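Local coordinates for iron-regulated transcriptional activator AFT2 (Saccharomyces cerevisiae, PDB 4LMG), which activates the yeast iron regulon when iron is scarce, recognising a CACCC element in the promoters of its target genes, at residues 20-25 against 36-41. Numbering follows the deposited sequence.
Sequences EIKPWL and IVIERS. With nucleotides of chain G; nucleotides of chain H.
Lys22 reaches past Ile36 and Ile38 to a DNA phosphate, and its chain illustrates how one long residue can serve two environments. With CG anti to the backbone N (chi1 179°) and every later torsion extended, it runs out straight from CB. Lys22 CG passes the CD1 methyl of Ile36 at 4.0 Å, the two side chains sliding by each other in opposite directions. Lys22 CD then lies across the end of Ile38, meeting both CG1 and CD1, while Lys22 CE comes within 3.8 Å of the Ile36 carbonyl O. Finally Lys22 NZ sits at the phosphate of DC10 of chain G, 2.9 Å from OP1, with a weak hydrogen bond to OP2. The same OP2 takes a nearly straight bond from the backbone N of Ile38 (2.8 Å, 175°), so the strand N-H grips it chiefly. In this WRKY-GCM1 fold the helical turn 21-25 runs nearly antiparallel to residues 36-38 of the outermost strand of the chain's antiparallel sheet, which turns a corner at Glu39, where Glu39 and Arg40 form a classic beta bulge opposite Thr47. O5' of DA2 of chain H lies over one Arg40 guanidinium face, toward its rim, and Arg40 NH1 gives OP1 a weak hydrogen bond; next, Ser41 OG binds OP2 of DA11 of chain G at 2.6 Å. On the protein side, Ile36 CD1 comes unusually close to Leu25 CB (3.3 Å), and Phe48 touches both Lys22 and Leu25.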
# COMPACT_ATOMS: atom_id res chain seq x y z
N GLU A 20 17.09 -4.09 -5.31
CA GLU A 20 17.91 -4.38 -6.48
C GLU A 20 17.45 -5.67 -7.15
O GLU A 20 17.91 -6.01 -8.25
CB GLU A 20 19.38 -4.50 -6.07
CG GLU A 20 19.88 -3.34 -5.23
CD GLU A 20 21.24 -3.60 -4.61
OE1 GLU A 20 21.79 -4.70 -4.85
OE2 GLU A 20 21.74 -2.72 -3.89
N ILE A 21 16.55 -6.39 -6.50
CA ILE A 21 16.14 -7.71 -6.96
C ILE A 21 15.13 -7.67 -8.10
O ILE A 21 15.27 -8.39 -9.09
CB ILE A 21 15.59 -8.56 -5.80
CG1 ILE A 21 16.62 -8.61 -4.66
CG2 ILE A 21 15.25 -9.96 -6.28
CD1 ILE A 21 16.18 -9.44 -3.48
N LYS A 22 14.11 -6.82 -7.97
CA LYS A 22 13.07 -6.71 -8.98
C LYS A 22 13.62 -6.42 -10.38
O LYS A 22 13.27 -7.12 -11.34
CB LYS A 22 12.02 -5.66 -8.59
CG LYS A 22 10.91 -5.48 -9.62
CD LYS A 22 9.88 -4.46 -9.16
CE LYS A 22 8.78 -4.27 -10.20
NZ LYS A 22 7.75 -3.30 -9.75
N PRO A 23 14.49 -5.40 -10.51
CA PRO A 23 15.09 -5.06 -11.81
C PRO A 23 15.84 -6.24 -12.42
O PRO A 23 15.82 -6.43 -13.64
CB PRO A 23 16.08 -3.95 -11.46
CG PRO A 23 15.53 -3.34 -10.21
CD PRO A 23 14.91 -4.47 -9.45
N TRP A 24 16.50 -7.03 -11.58
CA TRP A 24 17.23 -8.19 -12.06
C TRP A 24 16.26 -9.25 -12.57
O TRP A 24 16.46 -9.82 -13.64
CB TRP A 24 18.11 -8.77 -10.95
CG TRP A 24 18.86 -10.00 -11.36
CD1 TRP A 24 19.92 -10.06 -12.21
CD2 TRP A 24 18.62 -11.34 -10.92
NE1 TRP A 24 20.35 -11.36 -12.34
CE2 TRP A 24 19.57 -12.16 -11.56
CE3 TRP A 24 17.69 -11.92 -10.06
CZ2 TRP A 24 19.61 -13.54 -11.36
CZ3 TRP A 24 17.74 -13.29 -9.86
CH2 TRP A 24 18.69 -14.08 -10.51
N LEU A 25 15.20 -9.48 -11.82
CA LEU A 25 14.19 -10.46 -12.20
C LEU A 25 13.46 -10.07 -13.49
O LEU A 25 13.08 -10.93 -14.27
CB LEU A 25 13.19 -10.68 -11.06
CG LEU A 25 13.75 -11.48 -9.88
CD1 LEU A 25 12.75 -11.53 -8.73
CD2 LEU A 25 14.11 -12.88 -10.34
N ILE A 36 6.52 -9.24 -13.72
CA ILE A 36 6.60 -9.42 -12.27
C ILE A 36 6.25 -8.15 -11.49
O ILE A 36 6.69 -7.05 -11.84
CB ILE A 36 7.99 -9.89 -11.82
CG1 ILE A 36 9.05 -8.84 -12.19
CG2 ILE A 36 8.33 -11.24 -12.44
CD1 ILE A 36 10.36 -9.03 -11.49
N VAL A 37 5.47 -8.31 -10.43
CA VAL A 37 5.24 -7.23 -9.48
C VAL A 37 5.58 -7.71 -8.07
O VAL A 37 5.68 -8.91 -7.82
CB VAL A 37 3.78 -6.73 -9.52
CG1 VAL A 37 3.49 -6.05 -10.85
CG2 VAL A 37 2.81 -7.87 -9.26
N ILE A 38 5.77 -6.76 -7.15
CA ILE A 38 6.04 -7.10 -5.76
C ILE A 38 4.74 -7.30 -4.99
O ILE A 38 3.90 -6.40 -4.90
CB ILE A 38 6.86 -6.01 -5.05
CG1 ILE A 38 8.16 -5.73 -5.81
CG2 ILE A 38 7.15 -6.41 -3.61
CD1 ILE A 38 8.90 -4.51 -5.32
N GLU A 39 4.56 -8.50 -4.46
CA GLU A 39 3.42 -8.79 -3.61
C GLU A 39 3.68 -8.23 -2.22
O GLU A 39 2.78 -7.69 -1.57
CB GLU A 39 3.20 -10.30 -3.51
CG GLU A 39 2.11 -10.71 -2.54
CD GLU A 39 1.84 -12.20 -2.57
OE1 GLU A 39 2.80 -12.99 -2.47
OE2 GLU A 39 0.66 -12.59 -2.70
N ARG A 40 4.93 -8.35 -1.79
CA ARG A 40 5.31 -7.98 -0.43
C ARG A 40 6.82 -7.89 -0.32
O ARG A 40 7.54 -8.63 -0.98
CB ARG A 40 4.78 -9.03 0.54
CG ARG A 40 5.23 -8.87 1.98
CD ARG A 40 4.70 -10.01 2.83
NE ARG A 40 3.25 -10.17 2.68
CZ ARG A 40 2.67 -11.00 1.82
NH1 ARG A 40 3.41 -11.76 1.03
NH2 ARG A 40 1.35 -11.07 1.75
N SER A 41 7.31 -6.98 0.52
CA SER A 41 8.74 -6.91 0.79
C SER A 41 9.04 -6.43 2.21
O SER A 41 8.27 -5.67 2.81
CB SER A 41 9.45 -6.01 -0.22
OG SER A 41 9.14 -4.64 0.00
P DC G 10 5.28 -2.70 -7.46
OP1 DC G 10 6.09 -1.61 -8.02
OP2 DC G 10 5.49 -4.09 -7.94
O5' DC G 10 5.43 -2.71 -5.86
C5' DC G 10 5.45 -1.48 -5.15
C4' DC G 10 5.29 -1.69 -3.65
O4' DC G 10 3.90 -1.93 -3.32
C3' DC G 10 6.08 -2.87 -3.06
O3' DC G 10 6.82 -2.45 -1.93
C2' DC G 10 4.98 -3.82 -2.59
C1' DC G 10 3.92 -2.79 -2.20
N1 DC G 10 2.57 -3.36 -1.93
C2 DC G 10 1.76 -2.73 -0.98
O2 DC G 10 2.18 -1.72 -0.40
N3 DC G 10 0.53 -3.24 -0.73
C4 DC G 10 0.10 -4.33 -1.38
N4 DC G 10 -1.12 -4.78 -1.08
C5 DC G 10 0.92 -4.98 -2.35
C6 DC G 10 2.13 -4.47 -2.59
P DA H 2 5.07 -14.56 2.26
OP1 DA H 2 5.79 -13.37 1.74
OP2 DA H 2 5.86 -15.66 2.86
O5' DA H 2 3.97 -14.06 3.32
C5' DA H 2 2.76 -14.79 3.51
C4' DA H 2 2.07 -14.51 4.84
O4' DA H 2 3.02 -14.02 5.82
C3' DA H 2 0.94 -13.49 4.81
O3' DA H 2 -0.09 -13.92 5.69
C2' DA H 2 1.59 -12.20 5.31
C1' DA H 2 2.70 -12.71 6.23
N9 DA H 2 3.91 -11.91 6.10
C8 DA H 2 5.08 -12.28 5.50
N7 DA H 2 6.01 -11.36 5.53
C5 DA H 2 5.40 -10.30 6.20
C6 DA H 2 5.86 -9.02 6.55
N6 DA H 2 7.09 -8.58 6.26
N1 DA H 2 5.00 -8.22 7.21
C2 DA H 2 3.78 -8.67 7.49
N3 DA H 2 3.24 -9.85 7.21
C4 DA H 2 4.11 -10.63 6.55
P DA G 11 8.33 -1.93 -2.11
OP1 DA G 11 8.37 -1.01 -3.26
OP2 DA G 11 9.23 -3.10 -2.08
O5' DA G 11 8.59 -1.10 -0.76
C5' DA G 11 7.98 0.16 -0.60
C4' DA G 11 7.48 0.37 0.82
O4' DA G 11 6.24 -0.36 1.04
C3' DA G 11 8.41 -0.02 1.96
O3' DA G 11 8.22 0.99 2.95
C2' DA G 11 7.88 -1.40 2.38
C1' DA G 11 6.38 -1.26 2.12
N9 DA G 11 5.67 -2.48 1.74
C8 DA G 11 6.14 -3.50 0.96
N7 DA G 11 5.27 -4.47 0.78
C5 DA G 11 4.15 -4.05 1.48
C6 DA G 11 2.88 -4.63 1.68
N6 DA G 11 2.51 -5.81 1.17
N1 DA G 11 1.99 -3.95 2.43
C2 DA G 11 2.36 -2.76 2.95
N3 DA G 11 3.52 -2.12 2.83
C4 DA G 11 4.38 -2.83 2.07